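Local coordinates for protein probable aminotransferase (PDB 5YKR) that is a probable aminotransferase of class III, a pyridoxal-phosphate-dependent family, and holds the cofactor covalently, at residues L211-T225 with L245-D259. Residues are numbered along the deposited sequence; the frame is centred on the assembly and turned at random.
Sequences LEAALAHGDVAAVLT and LRELTRRHDVALIID
Val223 is bonded through its N to Ala255 O at 2.8 Å and through its O to Ile257 N, joining parallel strands 220-225 and 255-259. With helix 241-251 they form a beta-alpha-beta unit in the large-domain sheet of a fold-type I pyridoxal-phosphate enzyme. Thr225 continues the pattern, with its N on Ile257 O and its O receiving Asp259 N at 2.9 Å. At the other end Ala255 N reaches Ala221 O, which also accepts from a water.

Helix segments 211-215 and 245-251 run nearly parallel, 16° apart. The 245-251 helix packs on the Val223 face, and 211-215 lies beside it. Arg251 NH1 forms a salt bridge with Glu212 OE1, whose place is less sure. Arg251 also grips Glu247 side-on through NE and NH2, which probably fixes its rotation.

Between helix and sheet Val223 CG2 meets Thr249 CG2 at 3.7 Å. Between the helices Leu211 CD2 meets Leu245 CD1 at 3.6 Å. On the opposite face of the sheet Ala222 CB touches Ile257 CD1, and helix 139-154 covers Ile257. A chi1 of -69° puts the His252 ring beside its own backbone N, and ND1 donates to Leu248 O at 3.0 Å. Leu215 CB sits over one face of that ring, 3.9 Å from its centroid.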
loop_
_atom_site.group_PDB
_atom_site.type_symbol
_atom_site.label_atom_id
_atom_site.label_comp_id
_atom_site.label_asym_id
_atom_site.label_seq_id
_atom_site.Cartn_x
_atom_site.Cartn_y
_atom_site.Cartn_z
ATOM N N LEU A 211 -21.255 -21.085 10.491
ATOM C CA LEU A 211 -21.248 -19.629 10.559
ATOM C C LEU A 211 -22.150 -19.119 11.686
ATOM O O LEU A 211 -21.746 -18.243 12.447
ATOM C CB LEU A 211 -21.679 -19.031 9.221
ATOM C CG LEU A 211 -21.655 -17.519 9.195
ATOM C CD1 LEU A 211 -20.252 -16.966 9.397
ATOM C CD2 LEU A 211 -22.185 -17.106 7.824
ATOM N N GLU A 212 -23.332 -19.729 11.838
ATOM C CA GLU A 212 -24.234 -19.370 12.938
ATOM C C GLU A 212 -23.554 -19.562 14.300
ATOM O O GLU A 212 -23.595 -18.672 15.170
ATOM C CB GLU A 212 -25.524 -20.182 12.827
ATOM C CG GLU A 212 -26.449 -20.106 14.023
ATOM C CD GLU A 212 -26.984 -18.752 14.367
ATOM O OE1 GLU A 212 -27.480 -18.145 13.428
ATOM O OE2 GLU A 212 -26.958 -18.313 15.579
ATOM N N ALA A 213 -22.915 -20.724 14.456
ATOM C CA ALA A 213 -22.240 -21.007 15.725
ATOM C C ALA A 213 -21.134 -19.985 16.044
ATOM O O ALA A 213 -20.952 -19.546 17.189
ATOM C CB ALA A 213 -21.672 -22.415 15.757
ATOM N N ALA A 214 -20.403 -19.577 15.015
ATOM C CA ALA A 214 -19.365 -18.557 15.204
ATOM C C ALA A 214 -19.931 -17.187 15.606
ATOM O O ALA A 214 -19.460 -16.568 16.538
ATOM C CB ALA A 214 -18.535 -18.416 13.929
ATOM N N LEU A 215 -20.945 -16.726 14.870
ATOM C CA LEU A 215 -21.527 -15.405 15.141
ATOM C C LEU A 215 -22.261 -15.328 16.480
ATOM O O LEU A 215 -22.304 -14.264 17.104
ATOM C CB LEU A 215 -22.472 -14.979 14.019
ATOM C CG LEU A 215 -21.877 -14.917 12.627
ATOM C CD1 LEU A 215 -22.913 -14.371 11.642
ATOM C CD2 LEU A 215 -20.586 -14.127 12.560
ATOM N N ALA A 216 -22.792 -16.475 16.929
ATOM C CA ALA A 216 -23.591 -16.497 18.151
ATOM C C ALA A 216 -22.796 -16.139 19.403
ATOM O O ALA A 216 -23.363 -15.786 20.431
ATOM C CB ALA A 216 -24.258 -17.875 18.337
ATOM N N HIS A 217 -21.471 -16.219 19.336
ATOM C CA HIS A 217 -20.647 -15.782 20.480
ATOM C C HIS A 217 -20.798 -14.298 20.789
ATOM O O HIS A 217 -20.459 -13.857 21.882
ATOM C CB HIS A 217 -19.172 -16.130 20.312
ATOM C CG HIS A 217 -18.930 -17.585 20.167
ATOM N ND1 HIS A 217 -18.943 -18.468 21.231
ATOM C CD2 HIS A 217 -18.792 -18.335 19.051
ATOM C CE1 HIS A 217 -18.721 -19.682 20.761
ATOM N NE2 HIS A 217 -18.629 -19.641 19.457
ATOM N N GLY A 218 -21.233 -13.498 19.812
ATOM C CA GLY A 218 -21.487 -12.090 20.098
ATOM C C GLY A 218 -20.266 -11.213 20.020
ATOM O O GLY A 218 -20.345 -10.049 20.379
ATOM N N ASP A 219 -19.134 -11.755 19.553
ATOM C CA ASP A 219 -17.858 -11.051 19.557
ATOM C C ASP A 219 -17.288 -10.835 18.156
ATOM O O ASP A 219 -16.089 -10.499 18.039
ATOM C CB ASP A 219 -16.793 -11.762 20.412
ATOM C CG ASP A 219 -16.516 -13.177 19.988
ATOM O OD1 ASP A 219 -17.026 -13.665 18.971
ATOM O OD2 ASP A 219 -15.747 -13.832 20.728
ATOM N N VAL A 220 -18.133 -10.968 17.126
ATOM C CA VAL A 220 -17.673 -10.858 15.732
ATOM C C VAL A 220 -18.057 -9.460 15.189
ATOM O O VAL A 220 -19.225 -9.111 15.097
ATOM C CB VAL A 220 -18.259 -11.952 14.860
ATOM C CG1 VAL A 220 -17.822 -11.743 13.414
ATOM C CG2 VAL A 220 -17.780 -13.330 15.373
ATOM N N ALA A 221 -17.046 -8.691 14.821
ATOM C CA ALA A 221 -17.232 -7.381 14.225
ATOM C C ALA A 221 -17.649 -7.487 12.749
ATOM O O ALA A 221 -18.442 -6.646 12.252
ATOM C CB ALA A 221 -15.968 -6.576 14.339
ATOM N N ALA A 222 -17.100 -8.445 12.033
ATOM C CA ALA A 222 -17.313 -8.549 10.585
ATOM C C ALA A 222 -17.068 -9.976 10.087
ATOM O O ALA A 222 -16.248 -10.698 10.675
ATOM C CB ALA A 222 -16.409 -7.589 9.848
ATOM N N VAL A 223 -17.708 -10.271 8.948
ATOM C CA VAL A 223 -17.363 -11.394 8.107
ATOM C C VAL A 223 -16.681 -10.802 6.877
ATOM O O VAL A 223 -17.271 -9.944 6.204
ATOM C CB VAL A 223 -18.594 -12.225 7.666
ATOM C CG1 VAL A 223 -18.199 -13.279 6.660
ATOM C CG2 VAL A 223 -19.282 -12.856 8.867
ATOM N N LEU A 224 -15.492 -11.273 6.561
ATOM C CA LEU A 224 -14.725 -10.845 5.380
ATOM C C LEU A 224 -14.674 -12.029 4.413
ATOM O O LEU A 224 -14.212 -13.141 4.809
ATOM C CB LEU A 224 -13.288 -10.434 5.746
ATOM C CG LEU A 224 -12.306 -10.120 4.619
ATOM C CD1 LEU A 224 -12.822 -8.998 3.707
ATOM C CD2 LEU A 224 -10.981 -9.742 5.178
ATOM N N THR A 225 -15.115 -11.834 3.169
ATOM C CA THR A 225 -15.131 -12.944 2.209
ATOM C C THR A 225 -15.141 -12.455 0.765
ATOM O O THR A 225 -15.748 -11.416 0.459
ATOM C CB THR A 225 -16.332 -13.871 2.436
ATOM O OG1 THR A 225 -16.214 -15.070 1.633
ATOM C CG2 THR A 225 -17.677 -13.182 2.182
ATOM N N LEU A 245 -25.924 -16.227 4.368
ATOM C CA LEU A 245 -24.862 -15.361 4.832
ATOM C C LEU A 245 -25.405 -13.974 5.150
ATOM O O LEU A 245 -25.070 -13.370 6.175
ATOM C CB LEU A 245 -23.741 -15.325 3.783
ATOM C CG LEU A 245 -22.604 -14.295 4.007
ATOM C CD1 LEU A 245 -21.875 -14.565 5.316
ATOM C CD2 LEU A 245 -21.647 -14.397 2.828
ATOM N N ARG A 246 -26.207 -13.440 4.241
ATOM C CA ARG A 246 -26.755 -12.103 4.452
ATOM C C ARG A 246 -27.710 -12.091 5.641
ATOM O O ARG A 246 -27.697 -11.157 6.419
ATOM C CB ARG A 246 -27.419 -11.590 3.175
ATOM C CG ARG A 246 -28.108 -10.262 3.294
ATOM C CD ARG A 246 -27.146 -9.086 3.456
ATOM N NE ARG A 246 -26.547 -9.015 4.797
ATOM C CZ ARG A 246 -25.870 -7.973 5.263
ATOM N NH1 ARG A 246 -25.627 -6.925 4.475
ATOM N NH2 ARG A 246 -25.422 -7.969 6.509
ATOM N N GLU A 247 -28.570 -13.115 5.732
ATOM C CA GLU A 247 -29.525 -13.184 6.820
ATOM C C GLU A 247 -28.841 -13.301 8.193
ATOM O O GLU A 247 -29.211 -12.591 9.135
ATOM C CB GLU A 247 -30.577 -14.267 6.559
ATOM C CG GLU A 247 -31.755 -14.258 7.555
ATOM C CD GLU A 247 -31.464 -14.938 8.900
ATOM O OE1 GLU A 247 -30.624 -15.887 8.958
ATOM O OE2 GLU A 247 -32.050 -14.539 9.922
ATOM N N LEU A 248 -27.861 -14.211 8.310
ATOM C CA LEU A 248 -27.169 -14.418 9.587
ATOM C C LEU A 248 -26.429 -13.164 10.052
ATOM O O LEU A 248 -26.455 -12.833 11.220
ATOM C CB LEU A 248 -26.176 -15.583 9.457
ATOM C CG LEU A 248 -26.769 -17.012 9.466
ATOM C CD1 LEU A 248 -25.731 -18.034 9.153
ATOM C CD2 LEU A 248 -27.335 -17.294 10.794
ATOM N N THR A 249 -25.738 -12.498 9.112
ATOM C CA THR A 249 -25.024 -11.323 9.509
ATOM C C THR A 249 -25.987 -10.199 9.919
ATOM O O THR A 249 -25.735 -9.487 10.894
ATOM C CB THR A 249 -24.029 -10.852 8.414
ATOM O OG1 THR A 249 -24.686 -10.705 7.152
ATOM C CG2 THR A 249 -22.823 -11.803 8.288
ATOM N N ARG A 250 -27.127 -10.070 9.227
ATOM C CA ARG A 250 -28.139 -9.110 9.690
ATOM C C ARG A 250 -28.645 -9.419 11.088
ATOM O O ARG A 250 -28.692 -8.519 11.959
ATOM C CB ARG A 250 -29.297 -9.044 8.728
ATOM C CG ARG A 250 -28.927 -8.145 7.599
ATOM C CD ARG A 250 -29.920 -8.247 6.500
ATOM N NE ARG A 250 -29.624 -7.272 5.474
ATOM C CZ ARG A 250 -30.130 -7.330 4.246
ATOM N NH1 ARG A 250 -30.929 -8.343 3.871
ATOM N NH2 ARG A 250 -29.795 -6.393 3.354
ATOM N N ARG A 251 -28.947 -10.692 11.323
ATOM C CA ARG A 251 -29.567 -11.094 12.581
ATOM C C ARG A 251 -28.639 -10.849 13.759
ATOM O O ARG A 251 -29.062 -10.412 14.825
ATOM C CB ARG A 251 -30.002 -12.541 12.478
ATOM C CG ARG A 251 -30.656 -13.059 13.762
ATOM C CD ARG A 251 -31.634 -14.169 13.550
ATOM N NE ARG A 251 -31.225 -15.147 12.554
ATOM C CZ ARG A 251 -30.460 -16.211 12.744
ATOM N NH1 ARG A 251 -29.954 -16.520 13.942
ATOM N NH2 ARG A 251 -30.220 -16.989 11.702
ATOM N N HIS A 252 -27.343 -11.039 13.517
ATOM C CA HIS A 252 -26.330 -10.853 14.559
ATOM C C HIS A 252 -25.660 -9.459 14.535
ATOM O O HIS A 252 -24.723 -9.204 15.323
ATOM C CB HIS A 252 -25.267 -11.962 14.452
ATOM C CG HIS A 252 -25.756 -13.309 14.817
ATOM N ND1 HIS A 252 -26.224 -14.215 13.900
ATOM C CD2 HIS A 252 -25.864 -13.890 16.021
ATOM C CE1 HIS A 252 -26.607 -15.309 14.539
ATOM N NE2 HIS A 252 -26.385 -15.136 15.817
ATOM N N ASP A 253 -26.146 -8.553 13.671
ATOM C CA ASP A 253 -25.598 -7.194 13.511
ATOM C C ASP A 253 -24.075 -7.263 13.320
ATOM O O ASP A 253 -23.283 -6.593 14.004
ATOM C CB ASP A 253 -25.929 -6.332 14.710
ATOM C CG ASP A 253 -25.542 -4.885 14.550
ATOM O OD1 ASP A 253 -25.739 -4.364 13.462
ATOM O OD2 ASP A 253 -25.018 -4.292 15.502
ATOM N N VAL A 254 -23.713 -8.108 12.356
ATOM C CA VAL A 254 -22.334 -8.324 11.958
ATOM C C VAL A 254 -22.136 -7.747 10.536
ATOM O O VAL A 254 -22.918 -8.036 9.657
ATOM C CB VAL A 254 -21.963 -9.812 11.977
ATOM C CG1 VAL A 254 -20.612 -10.050 11.327
ATOM C CG2 VAL A 254 -21.983 -10.339 13.429
ATOM N N ALA A 255 -21.091 -6.933 10.337
ATOM C CA ALA A 255 -20.805 -6.382 9.008
ATOM C C ALA A 255 -20.443 -7.463 8.021
ATOM O O ALA A 255 -19.617 -8.322 8.336
ATOM C CB ALA A 255 -19.702 -5.342 9.094
ATOM N N LEU A 256 -20.972 -7.362 6.804
ATOM C CA LEU A 256 -20.648 -8.279 5.725
ATOM C C LEU A 256 -19.762 -7.512 4.723
ATOM O O LEU A 256 -20.238 -6.555 4.062
ATOM C CB LEU A 256 -21.921 -8.773 5.018
ATOM C CG LEU A 256 -21.714 -9.691 3.830
ATOM C CD1 LEU A 256 -20.908 -10.903 4.203
ATOM C CD2 LEU A 256 -23.081 -10.042 3.214
ATOM N N ILE A 257 -18.498 -7.928 4.640
ATOM C CA ILE A 257 -17.525 -7.295 3.749
ATOM C C ILE A 257 -17.283 -8.231 2.577
ATOM O O ILE A 257 -16.803 -9.367 2.761
ATOM C CB ILE A 257 -16.170 -7.047 4.451
ATOM C CG1 ILE A 257 -16.342 -6.332 5.797
ATOM C CG2 ILE A 257 -15.226 -6.299 3.490
ATOM C CD1 ILE A 257 -15.109 -6.443 6.654
ATOM N N ILE A 258 -17.582 -7.722 1.366
ATOM C CA ILE A 258 -17.453 -8.509 0.138
ATOM C C ILE A 258 -16.248 -7.960 -0.634
ATOM O O ILE A 258 -16.212 -6.795 -1.034
ATOM C CB ILE A 258 -18.732 -8.459 -0.704
ATOM C CG1 ILE A 258 -19.926 -9.030 0.099
ATOM C CG2 ILE A 258 -18.532 -9.181 -2.004
ATOM C CD1 ILE A 258 -19.820 -10.454 0.463
ATOM N N ASP A 259 -15.238 -8.813 -0.794
ATOM C CA ASP A 259 -13.970 -8.504 -1.450
ATOM C C ASP A 259 -14.011 -9.031 -2.886
ATOM O O ASP A 259 -13.970 -10.237 -3.127
ATOM C CB ASP A 259 -12.806 -9.150 -0.673
ATOM C CG ASP A 259 -11.447 -8.828 -1.238
ATOM O OD1 ASP A 259 -11.322 -8.225 -2.324
ATOM O OD2 ASP A 259 -10.443 -9.252 -0.539
HETATM O O HOH W 1 -20.411 -4.940 13.072
#